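Local coordinates for protein pyrrolidone-carboxylate peptidase (Pyrococcus furiosus, PDB 1X10) that removes N-terminal pyroglutamyl (5-oxoproline) groups from polypeptides, generally sparing those followed by proline, as a thiol peptidase of the C15 family working as a homotetramer, at residues F45-E50 against D92-K97; P102-A107 against S149-A154; E9-E14 against G138-N143; F37-P42 against L56-P61; V167-I170 against D176-G179. The protein carries 3 engineered substitutions. All coordinates share one frame; numbering follows the deposited sequence.

Interaction 1. Residues F45-E50 against D92-K97; sequences FGKAKE and DNEGKK
F45 and D92 meet at the tight end of this contact, where an Asx turn built on D92 is tied to the residue just ahead of G46, the N-cap of helix 47-59. D92 OD1 accepts the backbone N of F45 at 2.9 Å, on its anti side, while its syn lone pair goes to NZ of K96 in a salt bridge. K96 curls back through bends at chi3 and chi4, and its NZ also donates to F45 O at 2.9 Å, tilted 25° from the carbonyl plane. The other oxygen, D92 OD2, holds its own loop: E94 N and K96 N reach it from opposite faces of the carboxylate, each at 2.8 Å. Two donors on each oxygen leave the group little freedom to turn and would probably favour its ionised form. The F45 ring lies obliquely against it, CD1 3.5 Å from D92 OD1, and packs edge-to-face with Y144 of helix 141-156.

On the solvent side the contact thins to one charged pair. K47 reaches out from the first turn of the helix, bending at chi3, and crosses E94 at about a right angle, its NZ 2.7 Å from E94 OE2 on the syn side, well out of the carboxylate plane.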
# COMPACT_ATOMS: atom_id res chain seq x y z
N PHE A 45 -21.34 13.05 15.65
CA PHE A 45 -20.92 14.38 16.07
C PHE A 45 -22.00 14.98 16.96
O PHE A 45 -23.19 14.76 16.73
CB PHE A 45 -20.68 15.29 14.86
CG PHE A 45 -19.52 14.88 14.01
CD1 PHE A 45 -19.71 14.27 12.77
CD2 PHE A 45 -18.21 15.11 14.44
CE1 PHE A 45 -18.63 13.91 11.97
CE2 PHE A 45 -17.12 14.75 13.65
CZ PHE A 45 -17.33 14.15 12.41
N GLY A 46 -21.59 15.75 17.96
CA GLY A 46 -22.54 16.36 18.88
C GLY A 46 -22.85 15.42 20.02
O GLY A 46 -22.44 15.65 21.16
N LYS A 47 -23.56 14.33 19.72
CA LYS A 47 -23.91 13.35 20.73
C LYS A 47 -22.66 12.81 21.43
O LYS A 47 -22.65 12.65 22.65
CB LYS A 47 -24.68 12.19 20.07
CG LYS A 47 -25.28 11.21 21.05
CD LYS A 47 -26.27 10.28 20.34
CE LYS A 47 -27.41 11.07 19.70
NZ LYS A 47 -28.41 10.20 19.01
N ALA A 48 -21.61 12.55 20.65
CA ALA A 48 -20.36 12.05 21.21
C ALA A 48 -19.79 13.05 22.20
O ALA A 48 -19.25 12.68 23.24
CB ALA A 48 -19.36 11.78 20.09
N LYS A 49 -19.92 14.34 21.88
CA LYS A 49 -19.42 15.38 22.77
C LYS A 49 -20.20 15.37 24.08
O LYS A 49 -19.63 15.47 25.16
CB LYS A 49 -19.53 16.76 22.12
CG LYS A 49 -18.92 17.88 22.96
CD LYS A 49 -18.87 19.19 22.19
CE LYS A 49 -20.20 19.90 22.19
NZ LYS A 49 -20.54 20.42 23.54
N GLU A 50 -21.52 15.25 23.98
CA GLU A 50 -22.39 15.23 25.15
C GLU A 50 -21.98 14.10 26.09
O GLU A 50 -21.76 14.32 27.28
CB GLU A 50 -23.85 15.01 24.75
CG GLU A 50 -24.46 16.12 23.92
CD GLU A 50 -25.90 15.82 23.55
OE1 GLU A 50 -26.71 15.54 24.46
OE2 GLU A 50 -26.23 15.85 22.34
N ASP A 92 -21.26 10.59 9.81
CA ASP A 92 -21.26 9.88 11.08
C ASP A 92 -22.44 8.91 11.07
O ASP A 92 -23.15 8.82 10.07
CB ASP A 92 -21.33 10.86 12.26
CG ASP A 92 -22.63 11.63 12.33
OD1 ASP A 92 -22.70 12.57 13.14
OD2 ASP A 92 -23.59 11.30 11.59
N ASN A 93 -22.66 8.20 12.18
CA ASN A 93 -23.74 7.23 12.25
C ASN A 93 -25.16 7.79 12.09
O ASN A 93 -26.11 7.02 11.98
CB ASN A 93 -23.64 6.42 13.55
CG ASN A 93 -22.61 5.30 13.46
OD1 ASN A 93 -22.29 4.64 14.45
ND2 ASN A 93 -22.10 5.06 12.25
N GLU A 94 -25.31 9.10 12.09
CA GLU A 94 -26.64 9.68 11.92
C GLU A 94 -26.72 10.41 10.58
O GLU A 94 -27.62 11.23 10.36
CB GLU A 94 -26.98 10.63 13.07
CG GLU A 94 -26.85 9.97 14.44
CD GLU A 94 -27.69 10.65 15.51
OE1 GLU A 94 -27.78 11.89 15.52
OE2 GLU A 94 -28.26 9.92 16.36
N GLY A 95 -25.78 10.11 9.69
CA GLY A 95 -25.77 10.72 8.37
C GLY A 95 -25.18 12.11 8.26
O GLY A 95 -25.26 12.74 7.20
N LYS A 96 -24.59 12.61 9.34
CA LYS A 96 -24.01 13.95 9.33
C LYS A 96 -22.57 13.95 8.82
O LYS A 96 -21.69 13.32 9.41
CB LYS A 96 -24.07 14.57 10.73
CG LYS A 96 -25.48 14.88 11.22
CD LYS A 96 -25.50 15.79 12.44
CE LYS A 96 -25.52 15.03 13.76
NZ LYS A 96 -24.28 14.28 14.06
N LYS A 97 -22.35 14.65 7.71
CA LYS A 97 -21.02 14.75 7.11
C LYS A 97 -20.57 16.21 7.18
O LYS A 97 -20.71 16.97 6.22
CB LYS A 97 -21.07 14.28 5.66
CG LYS A 97 -19.71 14.13 4.99
CD LYS A 97 -19.87 13.55 3.59
CE LYS A 97 -18.53 13.30 2.93
NZ LYS A 97 -17.74 14.55 2.75

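Interaction 2. Residues P102-A107 against S149-A154; sequences PIVPGA and SLHHSA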
# COMPACT_ATOMS: atom_id res chain seq x y z
N PRO A 102 -14.78 24.27 12.77
CA PRO A 102 -13.97 24.06 13.97
C PRO A 102 -14.73 23.21 14.98
O PRO A 102 -15.97 23.14 14.93
CB PRO A 102 -13.74 25.48 14.48
CG PRO A 102 -15.02 26.17 14.10
CD PRO A 102 -15.25 25.66 12.69
N ILE A 103 -14.01 22.55 15.88
CA ILE A 103 -14.65 21.74 16.91
C ILE A 103 -15.09 22.70 18.00
O ILE A 103 -16.21 22.62 18.50
CB ILE A 103 -13.67 20.70 17.50
CG1 ILE A 103 -13.25 19.71 16.41
CG2 ILE A 103 -14.32 19.98 18.68
CD1 ILE A 103 -12.20 18.70 16.86
N VAL A 104 -14.20 23.61 18.36
CA VAL A 104 -14.49 24.62 19.38
C VAL A 104 -14.07 25.98 18.85
O VAL A 104 -12.88 26.33 18.85
CB VAL A 104 -13.73 24.34 20.70
CG1 VAL A 104 -14.09 25.40 21.74
CG2 VAL A 104 -14.09 22.96 21.22
N PRO A 105 -15.04 26.78 18.36
CA PRO A 105 -14.72 28.10 17.83
C PRO A 105 -13.89 28.94 18.80
O PRO A 105 -14.20 29.01 19.99
CB PRO A 105 -16.10 28.70 17.57
CG PRO A 105 -16.90 27.51 17.17
CD PRO A 105 -16.47 26.48 18.20
N GLY A 106 -12.83 29.55 18.29
CA GLY A 106 -11.98 30.39 19.14
C GLY A 106 -10.92 29.65 19.93
O GLY A 106 -9.97 30.28 20.42
N ALA A 107 -11.05 28.34 20.07
CA ALA A 107 -10.07 27.56 20.82
C ALA A 107 -8.80 27.33 19.99
O ALA A 107 -8.80 27.54 18.79
CB ALA A 107 -10.68 26.22 21.25
N SER A 149 -11.28 16.18 24.61
CA SER A 149 -10.71 15.70 25.87
C SER A 149 -9.54 16.59 26.28
O SER A 149 -9.44 17.01 27.44
CB SER A 149 -10.25 14.24 25.72
OG SER A 149 -9.84 13.71 26.97
N LEU A 150 -8.66 16.88 25.33
CA LEU A 150 -7.50 17.73 25.62
C LEU A 150 -7.92 19.16 25.96
O LEU A 150 -7.29 19.81 26.80
CB LEU A 150 -6.53 17.71 24.44
CG LEU A 150 -5.71 16.42 24.34
CD1 LEU A 150 -5.05 16.32 22.97
CD2 LEU A 150 -4.68 16.39 25.46
N HIS A 151 -8.99 19.64 25.32
CA HIS A 151 -9.50 20.98 25.58
C HIS A 151 -10.09 21.02 26.99
O HIS A 151 -9.96 22.02 27.71
CB HIS A 151 -10.58 21.34 24.56
CG HIS A 151 -11.14 22.72 24.72
ND1 HIS A 151 -10.38 23.86 24.56
CD2 HIS A 151 -12.39 23.15 25.03
CE1 HIS A 151 -11.13 24.93 24.75
NE2 HIS A 151 -12.36 24.53 25.04
N HIS A 152 -10.72 19.92 27.38
CA HIS A 152 -11.32 19.80 28.71
C HIS A 152 -10.21 19.88 29.76
O HIS A 152 -10.36 20.53 30.80
CB HIS A 152 -12.04 18.46 28.83
CG HIS A 152 -12.92 18.36 30.04
ND1 HIS A 152 -14.26 18.67 30.01
CD2 HIS A 152 -12.64 18.00 31.31
CE1 HIS A 152 -14.78 18.50 31.22
NE2 HIS A 152 -13.81 18.09 32.02
N SER A 153 -9.10 19.22 29.47
CA SER A 153 -7.95 19.21 30.36
C SER A 153 -7.38 20.62 30.51
O SER A 153 -7.11 21.08 31.63
CB SER A 153 -6.88 18.27 29.82
OG SER A 153 -5.71 18.30 30.62
N ALA A 154 -7.21 21.31 29.39
CA ALA A 154 -6.66 22.66 29.40
C ALA A 154 -7.59 23.66 30.07
O ALA A 154 -7.14 24.61 30.70
CB ALA A 154 -6.36 23.10 27.97
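V104 and H151 are aimed at each other by matching first torsions: CG1 of V104 stands anti to its own nitrogen (chi1 -179°), and the imidazole of H151 does likewise (chi1 -178°), which brings the two side chains together from opposite directions, the valine over the ring face. Both V104 methyls lie on the same side of the imidazole plane. CG1 comes to 3.8 Å from H151 NE2, while CG2 sits over the face, 4.2 Å from H151 CD2. A107 adds a third methyl, CB lying 3.8 Å from H151 CE1 and meeting the ring obliquely.

Both apolar residues belong to one type II beta turn, V104 to A107, closed by A107 N donating to V104 O at 3.0 Å; G106 supplies the positive phi of its third position. The turn lies in the loop between strands 76-83 and 110-112, and H151 projects from helix 141-156, so the contact pins a surface loop against that helix through a single imidazole.

The ring's polar end is served from outside, for ND1 is hydrogen-bonded to OH of Y111 in strand 110-112. That bond fixes one edge, which suggests that the turn, with no charged side chain in 102-107, meets the imidazole mainly by van der Waals contact.

Interaction 3. Residues E9-E14 against G138-N143; sequences EPFGGE and GLYLSN. Engineered in segment 138-143: S142 (natural residue Cys).
F11 starts a type I' beta turn that runs to E14 and is closed by E14 N on F11 O at 3.1 Å, while Y140 occupies the N-cap position just before helix 141-156. The backbones stay well apart, the nearest CA atoms, those of F11 and L141, being 10.4 Å from each other, and two aromatic side chains span the interval.

The side chains slide past each other in opposite directions, and their ring planes stand at 48°, which makes the pair neither a parallel stack nor a T-shape. F11 CD1 touches the edge of the tyrosine ring at 3.9 Å from Y140 CE2, and F11 CE1 follows at 4.0 Å from the same atom. Y140 swings out to this place with CG anti to its nitrogen (chi1 -169°).

Right beside the contact is the catalytic centre of this cysteine peptidase: S142, an engineered serine where the natural enzyme has a cysteine, lies in the first turn of the same helix, and its OG is hydrogen-bonded to NE2 of the active-site residue H166. The F11 side chain is about 8 Å from that of H166.

Each ring has further support. L141 CD1 packs over one face of the Y140 ring, off toward the rim, and the phenol is held by a hydrogen bond from its OH to P91 O. At the edge of the F11 ring, in its plane, lies the carbonyl oxygen of E9, which also accepts a hydrogen bond from N17 ND2.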
# COMPACT_ATOMS: atom_id res chain seq x y z
N GLU A 9 -18.52 2.74 19.04
CA GLU A 9 -19.48 1.76 18.55
C GLU A 9 -19.13 1.48 17.09
O GLU A 9 -18.29 2.17 16.50
CB GLU A 9 -20.90 2.33 18.64
CG GLU A 9 -21.07 3.61 17.83
CD GLU A 9 -22.48 4.19 17.91
OE1 GLU A 9 -23.29 3.68 18.71
OE2 GLU A 9 -22.76 5.17 17.18
N PRO A 10 -19.77 0.47 16.47
CA PRO A 10 -19.48 0.17 15.07
C PRO A 10 -19.87 1.36 14.19
O PRO A 10 -20.75 2.14 14.55
CB PRO A 10 -20.35 -1.06 14.79
CG PRO A 10 -20.46 -1.72 16.14
CD PRO A 10 -20.68 -0.53 17.05
N PHE A 11 -19.22 1.49 13.04
CA PHE A 11 -19.53 2.58 12.13
C PHE A 11 -19.07 2.23 10.71
O PHE A 11 -18.35 1.26 10.50
CB PHE A 11 -18.83 3.86 12.59
CG PHE A 11 -17.34 3.84 12.40
CD1 PHE A 11 -16.76 4.40 11.27
CD2 PHE A 11 -16.51 3.23 13.35
CE1 PHE A 11 -15.38 4.35 11.07
CE2 PHE A 11 -15.13 3.18 13.16
CZ PHE A 11 -14.57 3.74 12.02
N GLY A 12 -19.50 3.04 9.75
CA GLY A 12 -19.11 2.83 8.36
C GLY A 12 -19.47 1.49 7.75
O GLY A 12 -18.79 1.03 6.83
N GLY A 13 -20.52 0.85 8.25
CA GLY A 13 -20.93 -0.43 7.70
C GLY A 13 -20.34 -1.63 8.41
O GLY A 13 -20.80 -2.76 8.21
N GLU A 14 -19.32 -1.41 9.23
CA GLU A 14 -18.70 -2.51 9.97
C GLU A 14 -19.69 -3.08 10.97
O GLU A 14 -20.48 -2.34 11.56
CB GLU A 14 -17.46 -2.03 10.72
CG GLU A 14 -16.26 -1.74 9.83
CD GLU A 14 -15.86 -2.93 8.97
OE1 GLU A 14 -15.88 -4.07 9.47
OE2 GLU A 14 -15.51 -2.71 7.80
N GLY A 138 -6.81 11.99 11.97
CA GLY A 138 -7.89 12.19 11.02
C GLY A 138 -8.69 13.40 11.47
O GLY A 138 -8.29 14.09 12.41
N LEU A 139 -9.82 13.66 10.80
CA LEU A 139 -10.67 14.80 11.15
C LEU A 139 -12.11 14.32 11.28
O LEU A 139 -13.07 15.05 10.97
CB LEU A 139 -10.57 15.90 10.07
CG LEU A 139 -9.19 16.54 9.91
CD1 LEU A 139 -9.19 17.58 8.79
CD2 LEU A 139 -8.82 17.19 11.22
N TYR A 140 -12.26 13.08 11.74
CA TYR A 140 -13.55 12.44 11.93
C TYR A 140 -13.83 12.38 13.44
O TYR A 140 -13.43 13.28 14.18
CB TYR A 140 -13.50 11.05 11.30
CG TYR A 140 -14.83 10.31 11.16
CD1 TYR A 140 -15.93 10.92 10.55
CD2 TYR A 140 -14.95 8.99 11.58
CE1 TYR A 140 -17.12 10.21 10.36
CE2 TYR A 140 -16.14 8.27 11.40
CZ TYR A 140 -17.22 8.89 10.79
OH TYR A 140 -18.39 8.19 10.60
N LEU A 141 -14.49 11.33 13.92
CA LEU A 141 -14.81 11.28 15.34
C LEU A 141 -13.66 11.01 16.31
O LEU A 141 -13.70 11.48 17.44
CB LEU A 141 -15.95 10.30 15.59
CG LEU A 141 -17.24 11.11 15.40
CD1 LEU A 141 -18.27 10.33 14.65
CD2 LEU A 141 -17.75 11.56 16.76
N SER A 142 -12.64 10.28 15.89
CA SER A 142 -11.51 10.02 16.78
C SER A 142 -10.84 11.33 17.16
O SER A 142 -10.61 11.60 18.34
CB SER A 142 -10.50 9.08 16.12
OG SER A 142 -11.06 7.79 15.96
N ASN A 143 -10.53 12.15 16.16
CA ASN A 143 -9.89 13.45 16.39
C ASN A 143 -10.81 14.36 17.20
O ASN A 143 -10.35 15.13 18.05
CB ASN A 143 -9.56 14.11 15.05
CG ASN A 143 -8.99 15.50 15.22
OD1 ASN A 143 -7.83 15.67 15.61
ND2 ASN A 143 -9.81 16.51 14.95

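Interaction 4. Residues F37-P42 against L56-P61; sequences FGRVLP and LEEIKP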
# COMPACT_ATOMS: atom_id res chain seq x y z
N PHE A 37 -12.14 2.90 34.34
CA PHE A 37 -13.52 2.99 33.90
C PHE A 37 -13.51 2.89 32.38
O PHE A 37 -12.73 3.56 31.71
CB PHE A 37 -14.15 4.33 34.30
CG PHE A 37 -14.17 4.59 35.78
CD1 PHE A 37 -13.00 4.89 36.47
CD2 PHE A 37 -15.37 4.52 36.49
CE1 PHE A 37 -13.02 5.11 37.86
CE2 PHE A 37 -15.40 4.74 37.87
CZ PHE A 37 -14.22 5.04 38.55
N GLY A 38 -14.36 2.03 31.83
CA GLY A 38 -14.43 1.86 30.39
C GLY A 38 -15.79 2.27 29.88
O GLY A 38 -16.82 1.78 30.36
N ARG A 39 -15.82 3.17 28.90
CA ARG A 39 -17.08 3.64 28.34
C ARG A 39 -17.06 3.66 26.82
O ARG A 39 -16.04 3.95 26.21
CB ARG A 39 -17.39 5.04 28.88
CG ARG A 39 -17.54 5.11 30.40
CD ARG A 39 -18.86 4.50 30.85
NE ARG A 39 -19.13 4.80 32.26
CZ ARG A 39 -18.65 4.11 33.29
NH1 ARG A 39 -17.85 3.07 33.08
NH2 ARG A 39 -18.94 4.49 34.53
N VAL A 40 -18.21 3.37 26.22
CA VAL A 40 -18.32 3.36 24.76
C VAL A 40 -18.98 4.66 24.28
O VAL A 40 -19.97 5.11 24.86
CB VAL A 40 -19.17 2.16 24.28
CG1 VAL A 40 -19.20 2.11 22.76
CG2 VAL A 40 -18.59 0.87 24.84
N LEU A 41 -18.42 5.24 23.23
CA LEU A 41 -18.95 6.49 22.68
C LEU A 41 -19.61 6.26 21.33
O LEU A 41 -19.21 5.38 20.57
CB LEU A 41 -17.82 7.50 22.50
CG LEU A 41 -17.07 7.89 23.77
CD1 LEU A 41 -15.90 8.81 23.41
CD2 LEU A 41 -18.03 8.59 24.73
N PRO A 42 -20.65 7.05 21.01
CA PRO A 42 -21.32 6.89 19.72
C PRO A 42 -20.48 7.56 18.64
O PRO A 42 -19.75 8.51 18.93
CB PRO A 42 -22.65 7.62 19.95
CG PRO A 42 -22.23 8.77 20.84
CD PRO A 42 -21.31 8.08 21.84
N LEU A 56 -16.68 12.62 31.56
CA LEU A 56 -15.55 13.29 32.20
C LEU A 56 -15.95 13.97 33.51
O LEU A 56 -15.23 13.90 34.50
CB LEU A 56 -14.95 14.34 31.25
CG LEU A 56 -14.17 13.80 30.05
CD1 LEU A 56 -13.72 14.95 29.17
CD2 LEU A 56 -12.97 12.99 30.52
N GLU A 57 -17.11 14.63 33.51
CA GLU A 57 -17.58 15.31 34.71
C GLU A 57 -18.01 14.30 35.78
O GLU A 57 -17.83 14.53 36.97
CB GLU A 57 -18.75 16.24 34.37
CG GLU A 57 -19.36 16.93 35.58
CD GLU A 57 -20.44 17.93 35.20
OE1 GLU A 57 -21.39 17.54 34.49
OE2 GLU A 57 -20.34 19.11 35.62
N GLU A 58 -18.59 13.19 35.33
CA GLU A 58 -19.06 12.15 36.23
C GLU A 58 -17.90 11.47 36.95
O GLU A 58 -17.89 11.36 38.18
CB GLU A 58 -19.82 11.09 35.42
CG GLU A 58 -20.34 9.91 36.24
CD GLU A 58 -20.58 8.68 35.39
OE1 GLU A 58 -21.14 8.81 34.29
OE2 GLU A 58 -20.21 7.56 35.83
N ILE A 59 -16.92 11.02 36.17
CA ILE A 59 -15.77 10.31 36.70
C ILE A 59 -14.59 11.18 37.13
O ILE A 59 -13.92 10.87 38.11
CB ILE A 59 -15.26 9.29 35.65
CG1 ILE A 59 -16.40 8.32 35.30
CG2 ILE A 59 -14.04 8.55 36.17
CD1 ILE A 59 -16.08 7.38 34.16
N LYS A 60 -14.37 12.28 36.41
CA LYS A 60 -13.26 13.18 36.70
C LYS A 60 -11.96 12.38 36.77
O LYS A 60 -11.28 12.36 37.79
CB LYS A 60 -13.49 13.93 38.02
CG LYS A 60 -14.76 14.77 38.05
CD LYS A 60 -14.79 15.69 39.27
CE LYS A 60 -16.17 16.29 39.50
NZ LYS A 60 -16.64 17.06 38.34
N PRO A 61 -11.60 11.70 35.67
CA PRO A 61 -10.39 10.88 35.58
C PRO A 61 -9.11 11.69 35.64
O PRO A 61 -9.08 12.86 35.25
CB PRO A 61 -10.53 10.18 34.22
CG PRO A 61 -11.95 10.45 33.79
CD PRO A 61 -12.27 11.78 34.36
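Packing of a helix end on strand 34-41 of the central sheet brings F37 against I59 in the last turn of helix 47-59. The isoleucine lies over one face of the phenylalanine ring: CG2 stands 3.9 Å from the centroid and 12° off the normal, a CH-pi contact over the ring centre. Its other branch reaches back toward the backbone, I59 CD1 touching F37 CB at 3.6 Å.

Strand 34-41, this helix and strand 63-69 form a beta-alpha-beta crossover, both strands running parallel to strand 2-8, which lies between them. At this end of the helix K60 departs with positive phi. An alanine at F37 removes the ring and would probably leave I59 CG2 without its aromatic face, opening a gap between strand and helix.

Farther along the strand, R39 bends at chi2 (-74°) and lays one face of its guanidinium against I59 CD1, which is offset toward the rim. The carboxylate of E58 comes to the edge of the same group, R39 NH2 being 3.6 Å from E58 OE2, a long salt bridge. R39 NH1 donates to G38 O at 3.2 Å, the oxygen lying in the guanidinium plane though NH1 stands well above the carbonyl plane.

Interaction 5. Residues V167-I170 against D176-G179; sequences VPYI and DKIG
Y169 and K177 approach from backbones that remain far apart, their CA atoms 11.1 Å from each other, one on the loop that follows strand 161-167 and the other on the short, weakly bonded helix 175-178. The two side chains come from opposite directions and meet at their polar ends. Y169 OH and K177 NZ are 3.4 Å apart, a weak hydrogen bond in which the lysine donates. The aliphatic part of the lysine contributes as well: CE lies 3.8 Å from Y169 OH and 4.0 Å from Y169 CZ, an oblique approach that favours neither the face nor the edge of the ring. K177 makes its one bend at chi2 (-76°) and runs straight from there, which carries NZ across to the phenol.

The stronger partner of that NZ is E14, whose OE2 forms a salt bridge with it. The tyrosine hydroxyl is therefore a secondary, weak contact for a lysine whose charge is matched by the turn at 11-14.

Replacing Y169 by an alanine takes away the phenol, which is likely to open a gap beside P71, I174 and P184 and leave the end of K177 without its aromatic flank.

I178 of the short helix touches A131 of a third subunit. Backbone hydrogen bonds join Y169 to M187 in the loop leading into helix 189-206. Two residues before Y169, V167 ends strand 161-167 beside strand 63-69 and packs on P18 and T19 of helix 18-26 and on A192, an engineered residue of helix 189-206.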
# COMPACT_ATOMS: atom_id res chain seq x y z
N VAL A 167 -6.23 1.53 16.79
CA VAL A 167 -5.88 0.13 16.61
C VAL A 167 -6.30 -0.31 15.21
O VAL A 167 -7.23 0.24 14.63
CB VAL A 167 -6.58 -0.80 17.64
CG1 VAL A 167 -6.28 -0.31 19.06
CG2 VAL A 167 -8.09 -0.85 17.39
N PRO A 168 -5.59 -1.29 14.63
CA PRO A 168 -5.92 -1.78 13.29
C PRO A 168 -7.18 -2.63 13.37
O PRO A 168 -7.72 -2.86 14.45
CB PRO A 168 -4.70 -2.64 12.93
CG PRO A 168 -3.59 -2.10 13.79
CD PRO A 168 -4.30 -1.83 15.09
N TYR A 169 -7.65 -3.07 12.21
CA TYR A 169 -8.80 -3.96 12.14
C TYR A 169 -8.33 -5.23 12.86
O TYR A 169 -7.13 -5.52 12.86
CB TYR A 169 -9.06 -4.42 10.71
CG TYR A 169 -9.82 -3.49 9.79
CD1 TYR A 169 -11.14 -3.12 10.07
CD2 TYR A 169 -9.26 -3.09 8.58
CE1 TYR A 169 -11.88 -2.38 9.15
CE2 TYR A 169 -9.99 -2.35 7.66
CZ TYR A 169 -11.29 -2.00 7.95
OH TYR A 169 -12.02 -1.30 7.02
N ILE A 170 -9.25 -5.98 13.48
CA ILE A 170 -8.83 -7.25 14.05
C ILE A 170 -9.13 -8.21 12.88
O ILE A 170 -9.98 -7.92 12.04
CB ILE A 170 -9.63 -7.65 15.32
CG1 ILE A 170 -11.13 -7.63 15.06
CG2 ILE A 170 -9.25 -6.72 16.46
CD1 ILE A 170 -11.94 -8.14 16.25
N ASP A 176 -14.74 -10.45 5.05
CA ASP A 176 -15.59 -10.00 3.94
C ASP A 176 -14.95 -8.94 3.04
O ASP A 176 -15.56 -8.52 2.06
CB ASP A 176 -16.94 -9.50 4.46
CG ASP A 176 -16.81 -8.33 5.40
OD1 ASP A 176 -16.14 -7.33 5.03
OD2 ASP A 176 -17.38 -8.39 6.51
N LYS A 177 -13.73 -8.53 3.36
CA LYS A 177 -13.03 -7.53 2.55
C LYS A 177 -12.30 -8.24 1.40
O LYS A 177 -12.13 -7.69 0.32
CB LYS A 177 -11.98 -6.80 3.38
CG LYS A 177 -12.47 -6.25 4.71
CD LYS A 177 -13.30 -5.01 4.52
CE LYS A 177 -13.73 -4.45 5.87
NZ LYS A 177 -14.49 -3.19 5.67
N ILE A 178 -11.87 -9.46 1.68
CA ILE A 178 -11.13 -10.27 0.71
C ILE A 178 -11.79 -10.36 -0.67
O ILE A 178 -11.14 -10.13 -1.69
CB ILE A 178 -10.89 -11.68 1.28
CG1 ILE A 178 -10.02 -11.57 2.54
CG2 ILE A 178 -10.22 -12.57 0.25
CD1 ILE A 178 -9.85 -12.86 3.31
N GLY A 179 -13.08 -10.69 -0.70
CA GLY A 179 -13.77 -10.78 -1.97
C GLY A 179 -14.08 -9.43 -2.59
O GLY A 179 -14.38 -9.33 -3.78

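Interactions 1 and 4 share helix 47-59, with polar bonds at its start and mainly apolar packing, plus one long salt bridge, at its end; interaction 1 has two buried residues and interaction 4 one, each beside a charged pair nearer solvent. Interactions 2 and 3 are the surface contacts, aromatic and apolar, and both use helix 141-156, about 19 Å apart between centres. Interactions 1 and 3 adjoin near the active site, the Y140 hydroxyl packing against D92 CA. The backbone of E9 bonds to that of L41, linking interaction 3 to interaction 4, and E14 ties it to interaction 5 through K177. Interaction 5, with one buried ring, lies farthest out.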